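Local coordinates for protein tryptophan halogenase (Shewanella frigidimarina, PDB 2PYX) that is probably a flavin-dependent tryptophan halogenase, expected to bind FAD and to halogenate tryptophan or a similar substrate, at residues A[245-248]-A[249-252]; A[350-353]-A[354-358]; A[397-400]-A[401-404]. All coordinates share one frame; numbering follows the deposited sequence.

In the fold
The three contacts follow one another along the chain, each of them a local arrangement within one continuous run of backbone. Contact 1 leads from strand 244-246 into the short helix 248-251, contact 2 is the turn that enters strand 355-356, and contact 3 is a stretch of the long helix 383-413. Strands 244-246 and 355-356 are the two outer strands of a three-stranded antiparallel sheet with 337-339 between them. Centres of contacts 1 and 2 are about 14 Å apart, those of contacts 2 and 3 about 12 Å. Leu251 touches Ile357, which packs on Trp401 and Ile404, so the sheet and the long helix pack together, with the predicted FAD and tryptophan sites nearby.

Contact 1: residues A[245-248]-A[249-252]; sequences LSQK and SVLF
The ring of Phe252 has the carbonyl oxygen of Lys248 at its edge, in the ring plane, with Lys248 O 3.5 Å from Phe252 CD1. Over one face, toward the rim, sits Val250 O, which also accepts from Lys409. The other flat group, the amide of Gln247, runs alongside Val250, its OE1 4.1 Å from Val250 CG2. Gln247 CG lies opposite the carbonyl carbon and the chain bends at chi2 (-62°), back toward the preceding strand, where NE2 donates to Leu245 O at 3.3 Å from above the carbonyl plane. Gln247 is the N-cap residue, and its backbone oxygen takes two bonds from the single turn that follows: Val250 N lies 3.0 Å and Leu251 N 3.1 Å from Gln247 O. Phe252, with positive phi, ends the turn by donating from N to Lys248 O at 2.8 Å. Before the helix, Ser246 OG accepts from Lys248 N in an ST turn, and a water links Ser246 O with Ser249 OG. Lys248 passes CG within 3.5 Å of Phe252 O; farther out, NZ forms a salt bridge with Asp254 and hydrogen-bonds a tartrate that probably comes from the crystallisation liquor. The arrangement is a strand-to-helix junction: Leu245 and Gln247 pair through their backbones with Tyr338 and Pro336, and Phe252 stacks on His426. Gln247, Val250 and Leu251 pack on Ile405 of helix 383-413, fitting the short helix against the long one.

Contact 2: residues A[350-353]-A[354-358]; sequences IGMA and AGFIE
Met352, a selenomethionine, and Phe356 form a Met-aromatic contact across the tight turn that joins strand 347-349 to strand 355-356. The two side chains run alongside each other in the same direction. In the conformer described, one of two modelled, Met352 CG lies 4.0 Å from Phe356 CD1, and the bend at chi3 (54°) brings CE over one face of the ring, toward its rim. The selenium of this conformer stands above that face at a distance, SE being 4.8 Å from the Phe356 centroid and 22° off the ring normal. Phe356 has CG anti to its own N (chi1 -176°), which lays the ring beside the methionine. In the backbone, Gly351 O receives Ala354 N at 2.9 Å, and more weakly Gly355 N at 3.5 Å. Met352 CA also directs its hydrogen at Gly355 O. Gly351 has backbone angles, with positive phi, at which a CB would be jammed against the preceding carbonyl oxygen. A bound tartrate, probably from crystallisation, hydrogen-bonds Met352 N. Gly351 comes within about 4 Å (nearest atoms) of the side chain of Ala18, a predicted FAD-binding residue, so this glycine-containing turn is consistent with a place beside the dinucleotide in a Rossmann-type flavoprotein.

Contact 3: residues A[397-400]-A[401-404]; sequences YQQH and WQQI
Trp401 and Tyr397, one helical turn apart, meet as an offset edge-to-face pair: the pyrrole edge of the indole is directed at a face of the phenol ring. The centroids are 4.7 Å apart and the planes make 65°. Trp401 CD1 stands over the phenol face near its rim, 3.3 Å from Tyr397 CE1, and NE1 comes equally near the same carbon. A chi1 of 160° sets the Tyr397 ring off beside its carbonyl carbon, along the helix toward Trp401. Its hydroxyl bonds to Arg339 O and, weakly, Ala354 O; replacing Tyr397 by a leucine would remove hydroxyl and aromatic face, and is likely to leave the indole edge and Arg339 O without these partners. His400, the other heavily covered residue, points its CB away from the segment that follows: a water lies in its ring plane, 2.7 Å from ND1, and donates to Gln403 OE1, while Gln403 NE2 bonds to Phe460 O. His400 O receives Ile404 N at 2.8 Å, and Tyr397 O receives Trp401 N at 2.9 Å, both regular i to i+4 helix bonds. A second water bridges Gln399 O with Gln402 NE2. Within the fold, Trp401 stacks on Tyr338 of strand 337-339 and touches Leu367, while His400 meets Trp370 edge-to-face, so this part of helix 383-413 packs against both strand 337-339 and helix 363-377.

Contact 1: residues A[245-248]-A[249-252]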
ATOM      1  N   LEU A 245     -16.429  -6.015  -9.068  1.00 10.27           N
ATOM      2  CA  LEU A 245     -15.707  -6.305 -10.309  1.00  9.11           C
ATOM      3  C   LEU A 245     -14.487  -7.222 -10.028  1.00  9.95           C
ATOM      4  O   LEU A 245     -13.391  -6.790  -9.643  1.00  9.22           O
ATOM      5  CB  LEU A 245     -15.253  -5.019 -11.017  1.00 10.49           C
ATOM      6  CG  LEU A 245     -16.356  -3.992 -11.258  1.00 12.24           C
ATOM      7  CD1 LEU A 245     -15.768  -2.840 -11.986  1.00 12.62           C
ATOM      8  CD2 LEU A 245     -17.535  -4.592 -11.974  1.00 15.73           C
ATOM      9  N   SER A 246     -14.705  -8.521 -10.203  1.00  9.71           N
ATOM     10  CA  SER A 246     -13.662  -9.482  -9.953  1.00  8.01           C
ATOM     11  C   SER A 246     -12.493  -9.293 -10.888  1.00  7.64           C
ATOM     12  O   SER A 246     -12.687  -9.139 -12.111  1.00  8.02           O
ATOM     13  CB  SER A 246     -14.185 -10.902 -10.190  1.00  9.46           C
ATOM     14  OG  SER A 246     -13.145 -11.854 -10.005  1.00 10.71           O
ATOM     15  N   GLN A 247     -11.285  -9.384 -10.321  1.00  7.95           N
ATOM     16  CA  GLN A 247     -10.074  -9.291 -11.085  1.00  8.81           C
ATOM     17  C   GLN A 247      -9.266 -10.586 -11.059  1.00  8.12           C
ATOM     18  O   GLN A 247      -8.089 -10.640 -11.424  1.00  7.94           O
ATOM     19  CB  GLN A 247      -9.230  -8.122 -10.607  1.00  8.98           C
ATOM     20  CG  GLN A 247      -9.991  -6.768 -10.693  1.00 10.02           C
ATOM     21  CD  GLN A 247     -10.392  -6.380 -12.072  1.00 11.98           C
ATOM     22  OE1 GLN A 247      -9.601  -6.501 -13.002  1.00 15.65           O
ATOM     23  NE2 GLN A 247     -11.645  -5.899 -12.236  1.00  9.80           N
ATOM     24  N   LYS A 248      -9.931 -11.661 -10.656  1.00  7.67           N
ATOM     25  CA  LYS A 248      -9.222 -12.942 -10.555  1.00  6.76           C
ATOM     26  C   LYS A 248      -8.780 -13.448 -11.923  1.00  7.48           C
ATOM     27  O   LYS A 248      -7.792 -14.182 -11.995  1.00  7.72           O
ATOM     28  CB  LYS A 248     -10.072 -14.014  -9.840  1.00  8.58           C
ATOM     29  CG  LYS A 248      -9.232 -15.104  -9.224  1.00  6.86           C
ATOM     30  CD  LYS A 248     -10.010 -16.299  -8.842  1.00  9.97           C
ATOM     31  CE  LYS A 248     -11.006 -16.069  -7.752  1.00 10.15           C
ATOM     32  NZ  LYS A 248     -11.601 -17.388  -7.225  1.00  9.99           N
ATOM     33  N   SER A 249      -9.486 -13.081 -12.992  1.00  7.66           N
ATOM     34  CA  SER A 249      -9.106 -13.554 -14.333  1.00  7.15           C
ATOM     35  C   SER A 249      -7.814 -12.890 -14.845  1.00  7.15           C
ATOM     36  O   SER A 249      -7.210 -13.321 -15.835  1.00  7.63           O
ATOM     37  CB  SER A 249     -10.247 -13.386 -15.341  1.00  9.69           C
ATOM     38  OG  SER A 249     -10.415 -12.047 -15.661  1.00 11.06           O
ATOM     39  N   VAL A 250      -7.398 -11.833 -14.139  1.00  7.21           N
ATOM     40  CA  VAL A 250      -6.137 -11.164 -14.382  1.00  7.39           C
ATOM     41  C   VAL A 250      -5.032 -11.667 -13.450  1.00  6.84           C
ATOM     42  O   VAL A 250      -3.946 -11.996 -13.891  1.00  6.94           O
ATOM     43  CB  VAL A 250      -6.290  -9.620 -14.211  1.00  9.10           C
ATOM     44  CG1 VAL A 250      -4.959  -8.874 -14.398  1.00  7.59           C
ATOM     45  CG2 VAL A 250      -7.301  -9.085 -15.177  1.00  9.98           C
ATOM     46  N   LEU A 251      -5.285 -11.677 -12.142  1.00  7.76           N
ATOM     47  CA  LEU A 251      -4.230 -11.963 -11.159  1.00  8.94           C
ATOM     48  C   LEU A 251      -4.169 -13.417 -10.700  1.00  9.16           C
ATOM     49  O   LEU A 251      -3.139 -13.819 -10.191  1.00  9.31           O
ATOM     50  CB  LEU A 251      -4.407 -11.085  -9.934  1.00  9.90           C
ATOM     51  CG  LEU A 251      -4.289  -9.584 -10.192  1.00  9.64           C
ATOM     52  CD1 LEU A 251      -4.551  -8.809  -8.916  1.00 16.11           C
ATOM     53  CD2 LEU A 251      -2.962  -9.209 -10.792  1.00 13.84           C
ATOM     54  N   PHE A 252      -5.270 -14.154 -10.837  1.00  7.29           N
ATOM     55  CA  PHE A 252      -5.385 -15.590 -10.495  1.00  7.74           C
ATOM     56  C   PHE A 252      -5.427 -15.871  -9.000  1.00  8.61           C
ATOM     57  O   PHE A 252      -6.196 -16.738  -8.576  1.00  8.26           O
ATOM     58  CB  PHE A 252      -4.283 -16.458 -11.102  1.00  7.97           C
ATOM     59  CG  PHE A 252      -4.077 -16.335 -12.576  1.00  6.75           C
ATOM     60  CD1 PHE A 252      -5.061 -15.844 -13.437  1.00  8.97           C
ATOM     61  CD2 PHE A 252      -2.881 -16.770 -13.125  1.00  7.55           C
ATOM     62  CE1 PHE A 252      -4.792 -15.760 -14.805  1.00  9.01           C
ATOM     63  CE2 PHE A 252      -2.650 -16.697 -14.450  1.00  8.98           C
ATOM     64  CZ  PHE A 252      -3.588 -16.208 -15.293  1.00  7.42           C
TER
HETATM   65  O   HOH W   1     -11.036  -9.914 -14.209  1.00 21.44           O

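Contact 2: residues A[350-353]-A[354-358]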
ATOM      1  N   ILE A 350     -14.324   2.635   2.401  1.00  9.13           N
ATOM      2  CA  ILE A 350     -12.894   2.822   2.612  1.00  8.94           C
ATOM      3  C   ILE A 350     -12.318   1.525   3.205  1.00  9.50           C
ATOM      4  O   ILE A 350     -12.890   0.952   4.158  1.00 10.18           O
ATOM      5  CB  ILE A 350     -12.596   4.056   3.499  1.00  8.68           C
ATOM      6  CG1 ILE A 350     -13.214   5.310   2.854  1.00  9.43           C
ATOM      7  CG2 ILE A 350     -11.115   4.220   3.775  1.00  9.46           C
ATOM      8  CD1 ILE A 350     -12.916   6.642   3.513  1.00 10.15           C
ATOM      9  N   GLY A 351     -11.216   1.069   2.632  1.00  9.31           N
ATOM     10  CA  GLY A 351     -10.634  -0.196   2.989  1.00 10.04           C
ATOM     11  C   GLY A 351     -11.233  -1.333   2.183  1.00  9.76           C
ATOM     12  O   GLY A 351     -11.621  -1.136   1.007  1.00  9.89           O
HETATM   13  N   MSE A 352     -11.244  -2.528   2.773  1.00  9.68           N
HETATM   14  CA  MSE A 352     -11.679  -3.744   2.083  0.50 10.43           C
HETATM   15  C   MSE A 352     -13.142  -3.701   1.656  1.00 10.17           C
HETATM   16  O   MSE A 352     -13.548  -4.445   0.746  1.00 10.79           O
HETATM   17  CB  MSE A 352     -11.408  -4.961   2.956  0.50 10.60           C
HETATM   18  CG  MSE A 352      -9.935  -5.068   3.275  0.50  9.27           C
HETATM   19 SE   MSE A 352      -9.474  -6.559   4.436  0.38 17.69          SE
HETATM   20  CE  MSE A 352     -10.189  -7.815   3.505  0.50 11.10           C
ATOM     21  N   ALA A 353     -13.942  -2.838   2.299  1.00  9.80           N
ATOM     22  CA  ALA A 353     -15.320  -2.664   1.875  1.00  9.93           C
ATOM     23  C   ALA A 353     -15.399  -2.152   0.437  1.00 10.27           C
ATOM     24  O   ALA A 353     -16.407  -2.393  -0.254  1.00 11.00           O
ATOM     25  CB  ALA A 353     -16.089  -1.736   2.796  1.00  9.23           C
ATOM     26  N   ALA A 354     -14.370  -1.414  -0.020  1.00  9.31           N
ATOM     27  CA  ALA A 354     -14.309  -0.976  -1.422  1.00  8.12           C
ATOM     28  C   ALA A 354     -13.667  -1.972  -2.395  1.00  8.28           C
ATOM     29  O   ALA A 354     -14.104  -2.124  -3.517  1.00 10.76           O
ATOM     30  CB  ALA A 354     -13.593   0.333  -1.527  1.00  8.98           C
ATOM     31  N   GLY A 355     -12.601  -2.612  -1.964  1.00 11.10           N
ATOM     32  CA  GLY A 355     -11.966  -3.616  -2.781  1.00 12.20           C
ATOM     33  C   GLY A 355     -10.756  -4.159  -2.099  1.00 13.65           C
ATOM     34  O   GLY A 355     -10.300  -3.642  -1.086  1.00 11.66           O
ATOM     35  N   PHE A 356     -10.225  -5.227  -2.670  1.00 11.89           N
ATOM     36  CA  PHE A 356      -9.061  -5.856  -2.104  1.00 12.69           C
ATOM     37  C   PHE A 356      -8.491  -6.839  -3.085  1.00 12.12           C
ATOM     38  O   PHE A 356      -9.230  -7.652  -3.670  1.00 13.58           O
ATOM     39  CB  PHE A 356      -9.416  -6.591  -0.829  1.00 13.59           C
ATOM     40  CG  PHE A 356      -8.222  -7.184  -0.135  1.00 19.20           C
ATOM     41  CD1 PHE A 356      -7.328  -6.373   0.531  1.00 20.08           C
ATOM     42  CD2 PHE A 356      -7.962  -8.534  -0.222  1.00 19.67           C
ATOM     43  CE1 PHE A 356      -6.203  -6.913   1.153  1.00 24.10           C
ATOM     44  CE2 PHE A 356      -6.842  -9.087   0.395  1.00 24.95           C
ATOM     45  CZ  PHE A 356      -5.961  -8.275   1.062  1.00 20.67           C
ATOM     46  N   ILE A 357      -7.170  -6.854  -3.158  1.00 12.15           N
ATOM     47  CA  ILE A 357      -6.445  -7.837  -3.943  1.00 12.03           C
ATOM     48  C   ILE A 357      -5.242  -8.285  -3.112  1.00 13.10           C
ATOM     49  O   ILE A 357      -4.977  -7.726  -2.042  1.00 13.37           O
ATOM     50  CB  ILE A 357      -5.970  -7.225  -5.267  1.00 14.90           C
ATOM     51  CG1 ILE A 357      -5.269  -5.865  -4.953  1.00 22.29           C
ATOM     52  CG2 ILE A 357      -7.184  -6.996  -6.211  1.00 13.40           C
ATOM     53  CD1 ILE A 357      -4.486  -5.364  -5.990  1.00 27.89           C
ATOM     54  N   GLU A 358      -4.468  -9.235  -3.637  1.00  9.63           N
ATOM     55  CA  GLU A 358      -3.197  -9.594  -3.006  1.00 10.69           C
ATOM     56  C   GLU A 358      -2.361  -8.356  -2.652  1.00 10.56           C
ATOM     57  O   GLU A 358      -2.383  -7.335  -3.381  1.00 11.02           O
ATOM     58  CB  GLU A 358      -2.385 -10.470  -3.977  1.00  9.12           C
ATOM     59  CG  GLU A 358      -1.971  -9.748  -5.251  1.00 11.24           C
ATOM     60  CD  GLU A 358      -1.535 -10.717  -6.287  1.00  9.42           C
ATOM     61  OE1 GLU A 358      -2.415 -11.403  -6.846  1.00 10.26           O
ATOM     62  OE2 GLU A 358      -0.296 -10.855  -6.469  1.00 10.05           O
TER

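Contact 3: residues A[397-400]-A[401-404]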
ATOM      1  N   TYR A 397     -11.046   7.085  -8.451  1.00  8.03           N
ATOM      2  CA  TYR A 397     -11.000   5.737  -7.849  1.00  6.82           C
ATOM      3  C   TYR A 397     -10.884   4.651  -8.905  1.00  8.31           C
ATOM      4  O   TYR A 397     -10.039   3.722  -8.790  1.00  9.23           O
ATOM      5  CB  TYR A 397     -12.239   5.558  -7.002  1.00  8.29           C
ATOM      6  CG  TYR A 397     -12.645   4.167  -6.666  1.00  7.42           C
ATOM      7  CD1 TYR A 397     -12.183   3.551  -5.513  1.00  8.03           C
ATOM      8  CD2 TYR A 397     -13.531   3.470  -7.460  1.00  8.78           C
ATOM      9  CE1 TYR A 397     -12.593   2.236  -5.167  1.00  8.32           C
ATOM     10  CE2 TYR A 397     -13.943   2.185  -7.131  1.00  9.19           C
ATOM     11  CZ  TYR A 397     -13.440   1.554  -5.999  1.00  7.98           C
ATOM     12  OH  TYR A 397     -13.855   0.273  -5.620  1.00 10.46           O
ATOM     13  N   GLN A 398     -11.682   4.793  -9.966  1.00  8.61           N
ATOM     14  CA  GLN A 398     -11.650   3.839 -11.089  1.00  8.40           C
ATOM     15  C   GLN A 398     -10.285   3.879 -11.808  1.00  8.21           C
ATOM     16  O   GLN A 398      -9.710   2.826 -12.194  1.00 10.22           O
ATOM     17  CB  GLN A 398     -12.808   4.146 -12.025  1.00  9.17           C
ATOM     18  CG  GLN A 398     -14.132   3.762 -11.407  1.00  8.53           C
ATOM     19  CD  GLN A 398     -15.331   4.496 -11.983  1.00 10.75           C
ATOM     20  OE1 GLN A 398     -15.192   5.304 -12.925  1.00 13.64           O
ATOM     21  NE2 GLN A 398     -16.521   4.225 -11.402  1.00 11.95           N
ATOM     22  N   GLN A 399      -9.733   5.075 -11.998  1.00  8.24           N
ATOM     23  CA  GLN A 399      -8.381   5.231 -12.570  0.50  8.63           C
ATOM     24  C   GLN A 399      -7.359   4.498 -11.671  1.00  8.26           C
ATOM     25  O   GLN A 399      -6.490   3.768 -12.137  1.00  8.56           O
ATOM     26  CB  GLN A 399      -7.970   6.702 -12.671  0.50 11.39           C
ATOM     27  CG  GLN A 399      -8.759   7.551 -13.673  0.50  7.81           C
ATOM     28  CD  GLN A 399      -8.412   7.312 -15.143  0.50 11.36           C
ATOM     29  OE1 GLN A 399      -7.588   6.462 -15.495  0.50  9.74           O
ATOM     30  NE2 GLN A 399      -9.045   8.103 -16.013  0.50 16.60           N
ATOM     31  N   HIS A 400      -7.437   4.731 -10.373  1.00  8.30           N
ATOM     32  CA  HIS A 400      -6.512   4.072  -9.416  1.00  7.06           C
ATOM     33  C   HIS A 400      -6.572   2.573  -9.500  1.00  7.55           C
ATOM     34  O   HIS A 400      -5.524   1.916  -9.564  1.00  8.62           O
ATOM     35  CB  HIS A 400      -6.779   4.499  -7.997  1.00  7.30           C
ATOM     36  CG  HIS A 400      -6.355   5.906  -7.702  1.00  8.21           C
ATOM     37  ND1 HIS A 400      -5.305   6.532  -8.343  1.00  9.71           N
ATOM     38  CD2 HIS A 400      -6.803   6.777  -6.762  1.00 10.05           C
ATOM     39  CE1 HIS A 400      -5.146   7.745  -7.818  1.00 10.19           C
ATOM     40  NE2 HIS A 400      -6.049   7.920  -6.867  1.00  9.37           N
ATOM     41  N   TRP A 401      -7.780   2.031  -9.514  1.00  7.00           N
ATOM     42  CA  TRP A 401      -7.928   0.549  -9.554  1.00  7.49           C
ATOM     43  C   TRP A 401      -7.437  -0.017 -10.872  1.00  9.40           C
ATOM     44  O   TRP A 401      -6.791  -1.064 -10.907  1.00 10.25           O
ATOM     45  CB  TRP A 401      -9.345   0.111  -9.169  1.00  8.36           C
ATOM     46  CG  TRP A 401      -9.464  -0.069  -7.697  1.00  7.42           C
ATOM     47  CD1 TRP A 401     -10.053   0.780  -6.777  1.00 10.13           C
ATOM     48  CD2 TRP A 401      -8.948  -1.159  -6.954  1.00  7.50           C
ATOM     49  NE1 TRP A 401      -9.952   0.240  -5.523  1.00  9.99           N
ATOM     50  CE2 TRP A 401      -9.300  -0.973  -5.613  1.00  9.09           C
ATOM     51  CE3 TRP A 401      -8.266  -2.333  -7.319  1.00  9.42           C
ATOM     52  CZ2 TRP A 401      -8.927  -1.882  -4.628  1.00  9.28           C
ATOM     53  CZ3 TRP A 401      -7.921  -3.235  -6.322  1.00 11.18           C
ATOM     54  CH2 TRP A 401      -8.250  -2.993  -5.006  1.00  9.31           C
ATOM     55  N   GLN A 402      -7.697   0.656 -11.975  1.00  8.30           N
ATOM     56  CA  GLN A 402      -7.146   0.178 -13.258  1.00 11.19           C
ATOM     57  C   GLN A 402      -5.623   0.171 -13.181  1.00  8.86           C
ATOM     58  O   GLN A 402      -4.994  -0.776 -13.649  1.00  9.68           O
ATOM     59  CB  GLN A 402      -7.653   1.006 -14.445  1.00 13.09           C
ATOM     60  CG  GLN A 402      -6.979   0.653 -15.785  1.00 22.71           C
ATOM     61  CD  GLN A 402      -7.495   1.481 -16.987  1.00 25.57           C
ATOM     62  OE1 GLN A 402      -8.259   0.990 -17.818  1.00 35.71           O
ATOM     63  NE2 GLN A 402      -7.056   2.733 -17.080  1.00 36.41           N
ATOM     64  N   GLN A 403      -5.027   1.223 -12.626  1.00  8.00           N
ATOM     65  CA  GLN A 403      -3.587   1.317 -12.513  1.00  7.38           C
ATOM     66  C   GLN A 403      -3.040   0.246 -11.603  1.00  7.62           C
ATOM     67  O   GLN A 403      -1.982  -0.339 -11.908  1.00  8.70           O
ATOM     68  CB  GLN A 403      -3.155   2.673 -11.999  1.00  8.22           C
ATOM     69  CG  GLN A 403      -1.683   2.877 -12.219  1.00 11.77           C
ATOM     70  CD  GLN A 403      -1.090   4.072 -11.539  1.00 11.78           C
ATOM     71  OE1 GLN A 403      -1.283   4.305 -10.347  1.00 11.23           O
ATOM     72  NE2 GLN A 403      -0.244   4.804 -12.308  1.00 14.97           N
ATOM     73  N   ILE A 404      -3.717  -0.037 -10.489  1.00  7.22           N
ATOM     74  CA  ILE A 404      -3.232  -1.055  -9.547  1.00  7.78           C
ATOM     75  C   ILE A 404      -3.241  -2.406 -10.260  1.00  7.88           C
ATOM     76  O   ILE A 404      -2.276  -3.155 -10.224  1.00  8.16           O
ATOM     77  CB  ILE A 404      -4.126  -1.087  -8.293  1.00  7.83           C
ATOM     78  CG1 ILE A 404      -3.852   0.119  -7.407  1.00 11.03           C
ATOM     79  CG2 ILE A 404      -3.919  -2.391  -7.549  1.00 10.42           C
ATOM     80  CD1 ILE A 404      -4.929   0.412  -6.443  1.00 11.48           C
TER
HETATM   81  O   HOH W   2      -5.837   4.144 -14.839  1.00 19.08           O
HETATM   82  O   HOH W   3      -3.437   6.036 -10.214  1.00 10.70           O